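Local coordinates for 50S ribosomal protein L16 arginine hydroxylase (Escherichia coli, PDB 4CCL) that hydroxylates an arginine of ribosomal protein uL16 at its C-3 position, using ferrous iron, molecular oxygen and 2-oxoglutarate, at residues R15-R20 with D130-Q135; S80-A85 with G120-H125; Q260-K265 with G315-A320; D291-A296 with A358-L363. One frame throughout, in Å; residues are numbered along the deposited sequence.

Interaction 1: residues R15-R20 with D130-Q135; sequences RHWQKR and DVFIIQ. With SO4 (sulfate ion), chain M.
W17 spreads the six-membered half of its indole over the carboxylate of D130, with the ring atom CH2 3.7 Å from D130 CG. The two planes lie only 17° apart, so the carboxylate rests nearly flat on the ring face. The indole gets there because its CG stands anti to the W17 backbone N (chi1 171°). Its CZ3 also comes within 4.1 Å of F132 CE1, near the start of strand 131-135, a strand of the JmjC double-stranded β-helix.

Q18 works from the same indole face: its CG lies over the rim of the ring, and a bend at chi2 turns the amide to D130. Q18 NE2 donates to D130 OD1 at 2.7 Å, meeting the syn lone pair with the oxygen lying in the amide plane, though the bond is bent, 141° at the hydrogen. Were Q18 replaced by an alanine, the amide would be gone, which would probably leave D130 OD1 short of one donor and part of the indole face uncovered. The contact also faces the dimer interface, where W17 NE1 bonds D230 of the second subunit.

Further out, R15 NH1 and H16 NE2 hold a sulfate, probably from the crystallisation liquor, at 2.8 Å from its O2 and 2.6 Å from its O4, respectively.

R107 forms a salt bridge to D130 OD1 and the Y180 hydroxyl bonds OD2, so amide, guanidinium and phenol together satisfy a buried carboxylate whose negative charge is probably balanced by the arginine.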
loop_
_atom_site.group_PDB
_atom_site.type_symbol
_atom_site.label_atom_id
_atom_site.label_comp_id
_atom_site.label_asym_id
_atom_site.label_seq_id
_atom_site.Cartn_x
_atom_site.Cartn_y
_atom_site.Cartn_z
ATOM N N ARG B 15 13.797 34.518 -6.538
ATOM C CA ARG B 15 14.826 34.151 -7.518
ATOM C C ARG B 15 15.500 32.781 -7.366
ATOM O O ARG B 15 15.877 32.152 -8.354
ATOM C CB ARG B 15 15.872 35.263 -7.638
ATOM C CG ARG B 15 15.281 36.578 -8.117
ATOM C CD ARG B 15 16.350 37.596 -8.477
ATOM N NE ARG B 15 17.205 37.931 -7.342
ATOM C CZ ARG B 15 18.467 37.533 -7.217
ATOM N NH1 ARG B 15 19.025 36.787 -8.161
ATOM N NH2 ARG B 15 19.171 37.882 -6.149
ATOM N N HIS B 16 15.662 32.338 -6.127
ATOM C CA HIS B 16 16.543 31.209 -5.817
ATOM C C HIS B 16 15.867 29.892 -5.444
ATOM O O HIS B 16 16.124 28.869 -6.077
ATOM C CB HIS B 16 17.662 31.610 -4.854
ATOM C CG HIS B 16 18.731 32.434 -5.508
ATOM N ND1 HIS B 16 18.996 33.737 -5.140
ATOM C CD2 HIS B 16 19.578 32.147 -6.520
ATOM C CE1 HIS B 16 19.973 34.211 -5.892
ATOM N NE2 HIS B 16 20.346 33.267 -6.740
ATOM N N TRP B 17 15.058 29.913 -4.388
ATOM C CA TRP B 17 14.501 28.696 -3.806
ATOM C C TRP B 17 13.869 27.769 -4.840
ATOM O O TRP B 17 13.039 28.185 -5.647
ATOM C CB TRP B 17 13.432 29.080 -2.785
ATOM C CG TRP B 17 12.644 27.925 -2.278
ATOM C CD1 TRP B 17 11.384 27.560 -2.655
ATOM C CD2 TRP B 17 13.061 26.976 -1.298
ATOM N NE1 TRP B 17 10.989 26.442 -1.963
ATOM C CE2 TRP B 17 12.006 26.060 -1.124
ATOM C CE3 TRP B 17 14.229 26.807 -0.548
ATOM C CZ2 TRP B 17 12.078 24.996 -0.233
ATOM C CZ3 TRP B 17 14.301 25.749 0.338
ATOM C CH2 TRP B 17 13.233 24.857 0.488
ATOM N N GLN B 18 14.294 26.507 -4.797
ATOM C CA GLN B 18 13.874 25.469 -5.737
ATOM C C GLN B 18 14.199 25.812 -7.193
ATOM O O GLN B 18 13.580 25.279 -8.114
ATOM C CB GLN B 18 12.380 25.174 -5.583
ATOM C CG GLN B 18 12.031 24.324 -4.379
ATOM C CD GLN B 18 11.930 22.851 -4.724
ATOM O OE1 GLN B 18 11.320 22.479 -5.725
ATOM N NE2 GLN B 18 12.536 22.006 -3.898
ATOM N N LYS B 19 15.174 26.694 -7.398
ATOM C CA LYS B 19 15.560 27.100 -8.746
ATOM C C LYS B 19 17.067 27.037 -8.976
ATOM O O LYS B 19 17.555 26.197 -9.730
ATOM C CB LYS B 19 15.044 28.508 -9.048
ATOM C CG LYS B 19 13.553 28.678 -8.821
ATOM C CD LYS B 19 13.108 30.107 -9.059
ATOM C CE LYS B 19 11.731 30.351 -8.461
ATOM N NZ LYS B 19 11.772 30.300 -6.969
ATOM N N ARG B 20 17.797 27.933 -8.315
ATOM C CA ARG B 20 19.235 28.074 -8.516
ATOM C C ARG B 20 19.964 28.112 -7.183
ATOM O O ARG B 20 19.442 28.637 -6.198
ATOM C CB ARG B 20 19.538 29.365 -9.281
ATOM C CG ARG B 20 18.766 29.530 -10.579
ATOM C CD ARG B 20 19.088 28.421 -11.564
ATOM N NE ARG B 20 20.479 28.459 -12.001
ATOM C CZ ARG B 20 21.053 27.516 -12.743
ATOM N NH1 ARG B 20 20.354 26.458 -13.127
ATOM N NH2 ARG B 20 22.324 27.630 -13.099
ATOM N N ASP B 130 16.396 20.145 -1.022
ATOM C CA ASP B 130 17.056 21.424 -0.812
ATOM C C ASP B 130 17.917 21.333 0.439
ATOM O O ASP B 130 17.612 20.572 1.357
ATOM C CB ASP B 130 16.021 22.532 -0.633
ATOM C CG ASP B 130 15.013 22.576 -1.763
ATOM O OD1 ASP B 130 14.028 21.807 -1.713
ATOM O OD2 ASP B 130 15.208 23.377 -2.703
ATOM N N VAL B 131 18.997 22.104 0.474
ATOM C CA VAL B 131 19.853 22.135 1.652
ATOM C C VAL B 131 20.515 23.501 1.822
ATOM O O VAL B 131 20.842 24.169 0.838
ATOM C CB VAL B 131 20.923 21.008 1.607
ATOM C CG1 VAL B 131 21.931 21.251 0.492
ATOM C CG2 VAL B 131 21.624 20.864 2.956
ATOM N N PHE B 132 20.678 23.926 3.071
ATOM C CA PHE B 132 21.497 25.094 3.369
ATOM C C PHE B 132 22.750 24.612 4.084
ATOM O O PHE B 132 22.661 23.995 5.142
ATOM C CB PHE B 132 20.743 26.085 4.258
ATOM C CG PHE B 132 19.646 26.828 3.550
ATOM C CD1 PHE B 132 18.372 26.291 3.466
ATOM C CD2 PHE B 132 19.884 28.071 2.984
ATOM C CE1 PHE B 132 17.359 26.974 2.821
ATOM C CE2 PHE B 132 18.874 28.758 2.337
ATOM C CZ PHE B 132 17.610 28.209 2.258
ATOM N N ILE B 133 23.919 24.878 3.513
ATOM C CA ILE B 133 25.153 24.424 4.140
ATOM C C ILE B 133 25.900 25.590 4.781
ATOM O O ILE B 133 26.435 26.459 4.095
ATOM C CB ILE B 133 26.063 23.685 3.146
ATOM C CG1 ILE B 133 25.299 22.530 2.494
ATOM C CG2 ILE B 133 27.308 23.180 3.851
ATOM C CD1 ILE B 133 26.046 21.847 1.362
ATOM N N ILE B 134 25.930 25.584 6.108
ATOM C CA ILE B 134 26.498 26.668 6.895
ATOM C C ILE B 134 27.935 26.362 7.289
ATOM O O ILE B 134 28.211 25.342 7.921
ATOM C CB ILE B 134 25.683 26.889 8.185
ATOM C CG1 ILE B 134 24.203 27.091 7.857
ATOM C CG2 ILE B 134 26.229 28.072 8.971
ATOM C CD1 ILE B 134 23.283 26.923 9.052
ATOM N N GLN B 135 28.849 27.251 6.918
ATOM C CA GLN B 135 30.243 27.103 7.308
ATOM C C GLN B 135 30.450 27.522 8.759
ATOM O O GLN B 135 30.085 28.629 9.155
ATOM C CB GLN B 135 31.158 27.915 6.389
ATOM C CG GLN B 135 32.636 27.837 6.761
ATOM C CD GLN B 135 33.221 26.452 6.562
ATOM O OE1 GLN B 135 33.002 25.817 5.530
ATOM N NE2 GLN B 135 33.962 25.972 7.555
HETATM S S SO4 M . 22.708 35.948 -7.593
HETATM O O1 SO4 M . 22.475 36.470 -6.247
HETATM O O2 SO4 M . 21.793 36.590 -8.532
HETATM O O3 SO4 M . 24.083 36.222 -7.995
HETATM O O4 SO4 M . 22.490 34.505 -7.616
#

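Interaction 2: residues S80-A85 with G120-H125; sequences SLLVQA and GGVGPH
S80 turns its CB toward the loop 120-125, where it lies 3.8 Å from G121 N and 4.2 Å from G120 C. One bond further, OG stands anti to the S80 backbone N (chi1 179°) and forms its hydrogen bond with the carbonyl O of F115, on the neighbouring strand. The methylene therefore packs on the glycine backbone while the hydroxyl bonds across to that strand.

Two residues along, L82 also points at the loop. Its side chain and that of V122 cross at about a right angle: L82 CD2 is 4.0 Å and L82 CD1 4.1 Å from V122 CG2, so the valine methyl faces the fork of the leucine. Strand 79-83 runs antiparallel between 51-57 and 108-116 in the large sheet of the JmjC fold, and V122 rests on V54 of the former as well. The loop segment that is packed here itself ends in H125, which with D127 and H187 makes up the iron-binding facial triad of 2-oxoglutarate oxygenases.

Around the loop, the V122 carbonyl O accepts from Q161 NE2, and G120 O takes a weak bond from R140, a residue inferred to bind substrate.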
loop_
_atom_site.group_PDB
_atom_site.type_symbol
_atom_site.label_atom_id
_atom_site.label_comp_id
_atom_site.label_asym_id
_atom_site.label_seq_id
_atom_site.Cartn_x
_atom_site.Cartn_y
_atom_site.Cartn_z
ATOM N N SER B 80 36.133 12.440 7.231
ATOM C CA SER B 80 35.083 13.275 7.799
ATOM C C SER B 80 34.065 12.485 8.619
ATOM O O SER B 80 33.683 11.367 8.262
ATOM C CB SER B 80 34.373 14.062 6.695
ATOM O OG SER B 80 33.331 14.863 7.226
ATOM N N LEU B 81 33.621 13.095 9.712
ATOM C CA LEU B 81 32.595 12.526 10.575
ATOM C C LEU B 81 31.264 13.228 10.330
ATOM O O LEU B 81 31.166 14.448 10.460
ATOM C CB LEU B 81 32.997 12.667 12.046
ATOM C CG LEU B 81 31.920 12.331 13.081
ATOM C CD1 LEU B 81 31.454 10.887 12.936
ATOM C CD2 LEU B 81 32.426 12.602 14.491
ATOM N N LEU B 82 30.249 12.451 9.968
ATOM C CA LEU B 82 28.913 12.982 9.722
ATOM C C LEU B 82 27.910 12.497 10.762
ATOM O O LEU B 82 27.752 11.297 10.971
ATOM C CB LEU B 82 28.426 12.593 8.325
ATOM C CG LEU B 82 29.093 13.261 7.120
ATOM C CD1 LEU B 82 30.319 12.488 6.656
ATOM C CD2 LEU B 82 28.095 13.428 5.985
ATOM N N VAL B 83 27.230 13.438 11.407
ATOM C CA VAL B 83 26.225 13.108 12.410
ATOM C C VAL B 83 24.857 13.678 12.044
ATOM O O VAL B 83 24.705 14.887 11.857
ATOM C CB VAL B 83 26.631 13.619 13.804
ATOM C CG1 VAL B 83 25.510 13.370 14.801
ATOM C CG2 VAL B 83 27.918 12.949 14.259
ATOM N N GLN B 84 23.867 12.793 11.946
ATOM C CA GLN B 84 22.507 13.166 11.568
ATOM C C GLN B 84 21.707 13.723 12.742
ATOM O O GLN B 84 21.884 13.292 13.880
ATOM C CB GLN B 84 21.768 11.946 11.011
ATOM C CG GLN B 84 22.406 11.331 9.781
ATOM C CD GLN B 84 22.099 12.106 8.517
ATOM O OE1 GLN B 84 21.069 12.772 8.419
ATOM N NE2 GLN B 84 22.997 12.027 7.542
ATOM N N ALA B 85 20.828 14.678 12.445
ATOM C CA ALA B 85 19.833 15.183 13.396
ATOM C C ALA B 85 20.390 15.596 14.760
ATOM O O ALA B 85 19.883 15.165 15.796
ATOM C CB ALA B 85 18.711 14.164 13.572
ATOM N N GLY B 120 39.251 15.988 3.874
ATOM C CA GLY B 120 38.084 15.243 4.309
ATOM C C GLY B 120 36.810 15.711 3.635
ATOM O O GLY B 120 36.617 16.906 3.407
ATOM N N GLY B 121 35.933 14.766 3.319
ATOM C CA GLY B 121 34.706 15.088 2.618
ATOM C C GLY B 121 33.952 13.865 2.136
ATOM O O GLY B 121 34.446 12.743 2.223
ATOM N N VAL B 122 32.742 14.084 1.633
ATOM C CA VAL B 122 31.874 12.986 1.232
ATOM C C VAL B 122 31.958 12.662 -0.276
ATOM O O VAL B 122 31.386 11.674 -0.749
ATOM C CB VAL B 122 30.423 13.266 1.715
ATOM C CG1 VAL B 122 29.468 13.521 0.554
ATOM C CG2 VAL B 122 29.931 12.146 2.626
ATOM N N GLY B 123 32.729 13.461 -1.012
ATOM C CA GLY B 123 32.848 13.299 -2.456
ATOM C C GLY B 123 31.762 14.049 -3.211
ATOM O O GLY B 123 30.902 14.672 -2.588
ATOM N N PRO B 124 31.789 14.001 -4.557
ATOM C CA PRO B 124 30.712 14.652 -5.313
ATOM C C PRO B 124 29.418 13.855 -5.218
ATOM O O PRO B 124 29.469 12.630 -5.286
ATOM C CB PRO B 124 31.224 14.639 -6.763
ATOM C CG PRO B 124 32.561 13.935 -6.742
ATOM C CD PRO B 124 32.673 13.217 -5.433
ATOM N N HIS B 125 28.279 14.528 -5.075
ATOM C CA HIS B 125 27.006 13.818 -4.957
ATOM C C HIS B 125 25.771 14.649 -5.305
ATOM O O HIS B 125 25.817 15.879 -5.335
ATOM C CB HIS B 125 26.855 13.200 -3.563
ATOM C CG HIS B 125 26.820 14.204 -2.454
ATOM N ND1 HIS B 125 25.714 14.387 -1.653
ATOM C CD2 HIS B 125 27.753 15.082 -2.017
ATOM C CE1 HIS B 125 25.968 15.335 -0.767
ATOM N NE2 HIS B 125 27.196 15.772 -0.966
#

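Interaction 3: residues Q260-K265 with G315-A320; sequences QPEHFK and GDDVYA
K265 lays the aliphatic part of its side chain across D317, bringing its CD to 3.6 Å from D317 OD2; the two side chains meet at about a right angle. A looser approach, not a charge pair, is that of Y319 OH, 3.8 Å from the backbone O of K265.

The charged part is a small triangle. A bend at chi3 (-55°) in the lysine swings its NZ back to E262 OE2, 3.2 Å away, in a salt bridge to the residue three places earlier. From D317 OD2 the same NZ is 4.4 Å distant, too far for a salt bridge, though the opposite charges probably still attract. The two acids also approach each other, E262 OE1 standing 4.3 Å from D317 OD2. A leucine in the lysine's place would probably leave E262 and D317 as like charges with no ammonium to offset them.

In the winged-helix region this joins the start of helix 263-272 to the middle strand, 317-320, of the antiparallel sheet 311-325. K265 also touches I314 on strand 311-314 and M247 of the second subunit, while Y319 packs on I314 and on K324 of strand 323-325.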
loop_
_atom_site.group_PDB
_atom_site.type_symbol
_atom_site.label_atom_id
_atom_site.label_comp_id
_atom_site.label_asym_id
_atom_site.label_seq_id
_atom_site.Cartn_x
_atom_site.Cartn_y
_atom_site.Cartn_z
ATOM N N GLN B 260 -12.272 11.346 -0.098
ATOM C CA GLN B 260 -13.122 11.366 1.096
ATOM C C GLN B 260 -12.584 12.401 2.085
ATOM O O GLN B 260 -11.384 12.434 2.357
ATOM C CB GLN B 260 -13.225 9.979 1.735
ATOM C CG GLN B 260 -13.899 8.942 0.845
ATOM C CD GLN B 260 -14.395 7.734 1.619
ATOM O OE1 GLN B 260 -14.766 7.839 2.788
ATOM N NE2 GLN B 260 -14.403 6.577 0.967
ATOM N N PRO B 261 -13.476 13.244 2.626
ATOM C CA PRO B 261 -13.064 14.549 3.165
ATOM C C PRO B 261 -12.045 14.539 4.311
ATOM O O PRO B 261 -11.065 15.280 4.244
ATOM C CB PRO B 261 -14.386 15.141 3.667
ATOM C CG PRO B 261 -15.233 13.952 3.979
ATOM C CD PRO B 261 -14.888 12.943 2.925
ATOM N N GLU B 262 -12.271 13.728 5.338
ATOM C CA GLU B 262 -11.363 13.678 6.484
ATOM C C GLU B 262 -10.130 12.793 6.300
ATOM O O GLU B 262 -9.050 13.109 6.794
ATOM C CB GLU B 262 -12.117 13.310 7.764
ATOM C CG GLU B 262 -13.036 14.415 8.260
ATOM C CD GLU B 262 -12.304 15.726 8.489
ATOM O OE1 GLU B 262 -11.677 15.881 9.559
ATOM O OE2 GLU B 262 -12.353 16.601 7.599
ATOM N N HIS B 263 -10.309 11.688 5.584
ATOM C CA HIS B 263 -9.333 10.601 5.556
ATOM C C HIS B 263 -7.937 10.983 5.051
ATOM O O HIS B 263 -6.932 10.662 5.697
ATOM C CB HIS B 263 -9.895 9.415 4.768
ATOM C CG HIS B 263 -11.127 8.830 5.380
ATOM N ND1 HIS B 263 -12.079 8.147 4.641
ATOM C CD2 HIS B 263 -11.574 8.818 6.654
ATOM C CE1 HIS B 263 -13.047 7.747 5.438
ATOM N NE2 HIS B 263 -12.767 8.142 6.673
ATOM N N PHE B 264 -7.869 11.667 3.913
ATOM C CA PHE B 264 -6.572 12.071 3.375
ATOM C C PHE B 264 -5.857 13.062 4.285
ATOM O O PHE B 264 -4.675 12.890 4.596
ATOM C CB PHE B 264 -6.692 12.667 1.971
ATOM C CG PHE B 264 -5.393 13.211 1.446
ATOM C CD1 PHE B 264 -4.232 12.464 1.542
ATOM C CD2 PHE B 264 -5.329 14.467 0.871
ATOM C CE1 PHE B 264 -3.039 12.952 1.072
ATOM C CE2 PHE B 264 -4.132 14.963 0.395
ATOM C CZ PHE B 264 -2.985 14.203 0.497
ATOM N N LYS B 265 -6.579 14.099 4.696
ATOM C CA LYS B 265 -6.046 15.126 5.582
ATOM C C LYS B 265 -5.509 14.514 6.868
ATOM O O LYS B 265 -4.450 14.903 7.364
ATOM C CB LYS B 265 -7.138 16.140 5.919
ATOM C CG LYS B 265 -6.734 17.148 6.976
ATOM C CD LYS B 265 -7.945 17.754 7.660
ATOM C CE LYS B 265 -8.908 18.368 6.656
ATOM N NZ LYS B 265 -10.147 18.881 7.313
ATOM N N GLY B 315 -5.784 22.489 8.715
ATOM C CA GLY B 315 -7.107 22.954 9.083
ATOM C C GLY B 315 -7.156 23.272 10.566
ATOM O O GLY B 315 -6.300 23.990 11.084
ATOM N N ASP B 316 -8.160 22.734 11.250
ATOM C CA ASP B 316 -8.325 22.956 12.683
ATOM C C ASP B 316 -7.717 21.848 13.546
ATOM O O ASP B 316 -7.838 21.871 14.770
ATOM C CB ASP B 316 -9.801 23.164 13.026
ATOM C CG ASP B 316 -10.336 24.488 12.512
ATOM O OD1 ASP B 316 -10.803 24.536 11.354
ATOM O OD2 ASP B 316 -10.284 25.483 13.266
ATOM N N ASP B 317 -7.076 20.876 12.904
ATOM C CA ASP B 317 -6.452 19.767 13.616
ATOM C C ASP B 317 -4.950 19.989 13.727
ATOM O O ASP B 317 -4.321 20.473 12.785
ATOM C CB ASP B 317 -6.709 18.457 12.876
ATOM C CG ASP B 317 -8.133 18.338 12.381
ATOM O OD1 ASP B 317 -9.063 18.596 13.173
ATOM O OD2 ASP B 317 -8.319 17.992 11.195
ATOM N N VAL B 318 -4.366 19.626 14.866
ATOM C CA VAL B 318 -2.914 19.730 14.997
ATOM C C VAL B 318 -2.333 18.317 15.086
ATOM O O VAL B 318 -3.035 17.394 15.470
ATOM C CB VAL B 318 -2.517 20.640 16.186
ATOM C CG1 VAL B 318 -1.020 20.627 16.422
ATOM C CG2 VAL B 318 -2.983 22.062 15.926
ATOM N N TYR B 319 -1.094 18.128 14.650
ATOM C CA TYR B 319 -0.467 16.815 14.706
ATOM C C TYR B 319 0.934 16.912 15.285
ATOM O O TYR B 319 1.782 17.640 14.766
ATOM C CB TYR B 319 -0.420 16.176 13.316
ATOM C CG TYR B 319 -1.779 16.004 12.674
ATOM C CD1 TYR B 319 -2.362 17.035 11.950
ATOM C CD2 TYR B 319 -2.479 14.811 12.793
ATOM C CE1 TYR B 319 -3.603 16.884 11.363
ATOM C CE2 TYR B 319 -3.722 14.650 12.208
ATOM C CZ TYR B 319 -4.279 15.690 11.495
ATOM O OH TYR B 319 -5.517 15.541 10.908
ATOM N N ALA B 320 1.165 16.183 16.372
ATOM C CA ALA B 320 2.484 16.121 16.986
ATOM C C ALA B 320 3.027 14.697 16.942
ATOM O O ALA B 320 2.507 13.809 17.620
ATOM C CB ALA B 320 2.422 16.618 18.424
#

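Interaction 4: residues D291-A296 with A358-L363; sequences DEIYDA and AMLAAL
I293 carries the whole contact from its helix, reaching over to A361 and L360 on helix 354-365. All of the touching is between apolar carbons. The tip of the isoleucine, CD1, sits against the alanine, 3.5 Å from A361 CA and 3.8 Å from A361 CB. Its other branch, CG2, meets L360 CD2 at 4.2 Å. The torsions explain this division of labour: I293 CG1 stands anti to its carbonyl carbon, and with chi2 at 170° the chain runs out straight, so CD1 extends to the far helix while CG2 is left to face the leucine. Having only a methyl, A361 lets that tip come down to the helix backbone, and the closest CA atoms of the two segments, those of I293 and A361, are 7.0 Å apart.

The hydrogen bonds are internal to each helix. D295 N donates to D291 O, and L363 N to the carbonyl O of M359, modelled as selenomethionine, in the usual i to i+4 pattern; none passes between the segments.

Around the contact, Y288 and F371 also touch I293, and L351 lies on L360, so helices 290-298 and 354-365 of the winged-helix region share an apolar core with strand 369-371. With no polar pair between the two segments, their association probably rests on the fit of apolar surfaces and the burial of these methyl groups.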
loop_
_atom_site.group_PDB
_atom_site.type_symbol
_atom_site.label_atom_id
_atom_site.label_comp_id
_atom_site.label_asym_id
_atom_site.label_seq_id
_atom_site.Cartn_x
_atom_site.Cartn_y
_atom_site.Cartn_z
ATOM N N ASP B 291 -2.776 18.476 37.570
ATOM C CA ASP B 291 -2.725 19.666 38.412
ATOM C C ASP B 291 -1.315 20.064 38.852
ATOM O O ASP B 291 -1.113 21.188 39.297
ATOM C CB ASP B 291 -3.673 19.557 39.614
ATOM C CG ASP B 291 -3.208 18.547 40.642
ATOM O OD1 ASP B 291 -2.487 17.600 40.265
ATOM O OD2 ASP B 291 -3.573 18.699 41.827
ATOM N N GLU B 292 -0.341 19.164 38.743
ATOM C CA GLU B 292 1.034 19.594 38.992
ATOM C C GLU B 292 1.653 20.205 37.740
ATOM O O GLU B 292 2.661 20.898 37.816
ATOM C CB GLU B 292 1.916 18.489 39.602
ATOM C CG GLU B 292 2.081 17.224 38.783
ATOM C CD GLU B 292 1.719 15.986 39.582
ATOM O OE1 GLU B 292 0.829 16.089 40.450
ATOM O OE2 GLU B 292 2.324 14.917 39.350
ATOM N N ILE B 293 1.028 19.959 36.591
ATOM C CA ILE B 293 1.370 20.664 35.362
ATOM C C ILE B 293 0.743 22.051 35.381
ATOM O O ILE B 293 1.403 23.054 35.070
ATOM C CB ILE B 293 0.912 19.885 34.120
ATOM C CG1 ILE B 293 1.840 18.694 33.891
ATOM C CG2 ILE B 293 0.904 20.787 32.893
ATOM C CD1 ILE B 293 1.354 17.739 32.849
ATOM N N TYR B 294 -0.534 22.095 35.760
ATOM C CA TYR B 294 -1.226 23.358 35.992
ATOM C C TYR B 294 -0.393 24.199 36.951
ATOM O O TYR B 294 -0.044 25.342 36.649
ATOM C CB TYR B 294 -2.618 23.107 36.591
ATOM C CG TYR B 294 -3.470 24.352 36.796
ATOM C CD1 TYR B 294 -3.172 25.276 37.796
ATOM C CD2 TYR B 294 -4.581 24.594 35.998
ATOM C CE1 TYR B 294 -3.944 26.403 37.982
ATOM C CE2 TYR B 294 -5.364 25.721 36.182
ATOM C CZ TYR B 294 -5.039 26.621 37.175
ATOM O OH TYR B 294 -5.811 27.742 37.363
ATOM N N ASP B 295 -0.073 23.618 38.104
ATOM C CA ASP B 295 0.684 24.314 39.136
ATOM C C ASP B 295 2.063 24.735 38.647
ATOM O O ASP B 295 2.437 25.895 38.798
ATOM C CB ASP B 295 0.802 23.465 40.404
ATOM C CG ASP B 295 -0.506 23.376 41.172
ATOM O OD1 ASP B 295 -1.318 24.321 41.086
ATOM O OD2 ASP B 295 -0.721 22.356 41.861
ATOM N N ALA B 296 2.808 23.797 38.061
ATOM C CA ALA B 296 4.141 24.093 37.538
ATOM C C ALA B 296 4.116 25.293 36.604
ATOM O O ALA B 296 4.933 26.202 36.732
ATOM C CB ALA B 296 4.719 22.888 36.816
ATOM N N ALA B 358 -5.757 17.621 30.641
ATOM C CA ALA B 358 -5.528 16.188 30.514
ATOM C C ALA B 358 -4.700 15.867 29.273
ATOM O O ALA B 358 -3.702 15.147 29.354
ATOM C CB ALA B 358 -6.850 15.442 30.476
HETATM N N MSE B 359 -5.118 16.404 28.128
HETATM C CA MSE B 359 -4.375 16.228 26.880
HETATM C C MSE B 359 -2.925 16.666 27.020
HETATM O O MSE B 359 -2.009 15.912 26.691
HETATM C CB MSE B 359 -5.014 17.023 25.743
HETATM C CG MSE B 359 -4.073 17.238 24.565
HETATM SE SE MSE B 359 -4.794 18.423 23.205
HETATM C CE MSE B 359 -6.424 17.437 22.820
ATOM N N LEU B 360 -2.735 17.890 27.503
ATOM C CA LEU B 360 -1.412 18.464 27.714
ATOM C C LEU B 360 -0.586 17.547 28.605
ATOM O O LEU B 360 0.601 17.314 28.357
ATOM C CB LEU B 360 -1.543 19.849 28.353
ATOM C CG LEU B 360 -0.264 20.636 28.637
ATOM C CD1 LEU B 360 0.586 20.745 27.382
ATOM C CD2 LEU B 360 -0.600 22.017 29.180
ATOM N N ALA B 361 -1.237 17.016 29.637
ATOM C CA ALA B 361 -0.611 16.053 30.532
ATOM C C ALA B 361 -0.142 14.812 29.784
ATOM O O ALA B 361 0.946 14.303 30.041
ATOM C CB ALA B 361 -1.561 15.671 31.663
ATOM N N ALA B 362 -0.961 14.336 28.851
ATOM C CA ALA B 362 -0.609 13.161 28.062
ATOM C C ALA B 362 0.558 13.460 27.127
ATOM O O ALA B 362 1.389 12.593 26.866
ATOM C CB ALA B 362 -1.812 12.668 27.272
ATOM N N LEU B 363 0.614 14.690 26.625
ATOM C CA LEU B 363 1.690 15.110 25.733
ATOM C C LEU B 363 3.019 15.222 26.476
ATOM O O LEU B 363 4.060 14.805 25.968
ATOM C CB LEU B 363 1.345 16.440 25.053
ATOM C CG LEU B 363 0.233 16.407 24.000
ATOM C CD1 LEU B 363 -0.127 17.816 23.549
ATOM C CD2 LEU B 363 0.637 15.546 22.809
#

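Overall arrangement
From the N terminus, the loop after helix 9-15 is the first to be used: interaction 1 ties it to strand 131-135, closing a loop of more than a hundred residues. Interaction 2 is nested inside that loop and joins strand 79-83 to the segment that leads into the iron site. Both reach the same large JmjC sheet, with centres about 18 Å apart. Interactions 3 and 4 follow in series, within the winged-helix region, and cross each other: 291-296 falls between the two segments of interaction 3, and 358-363 comes after both. One binds a helix to the small sheet, the other helix to helix. Interactions 1 and 3 both touch the second subunit.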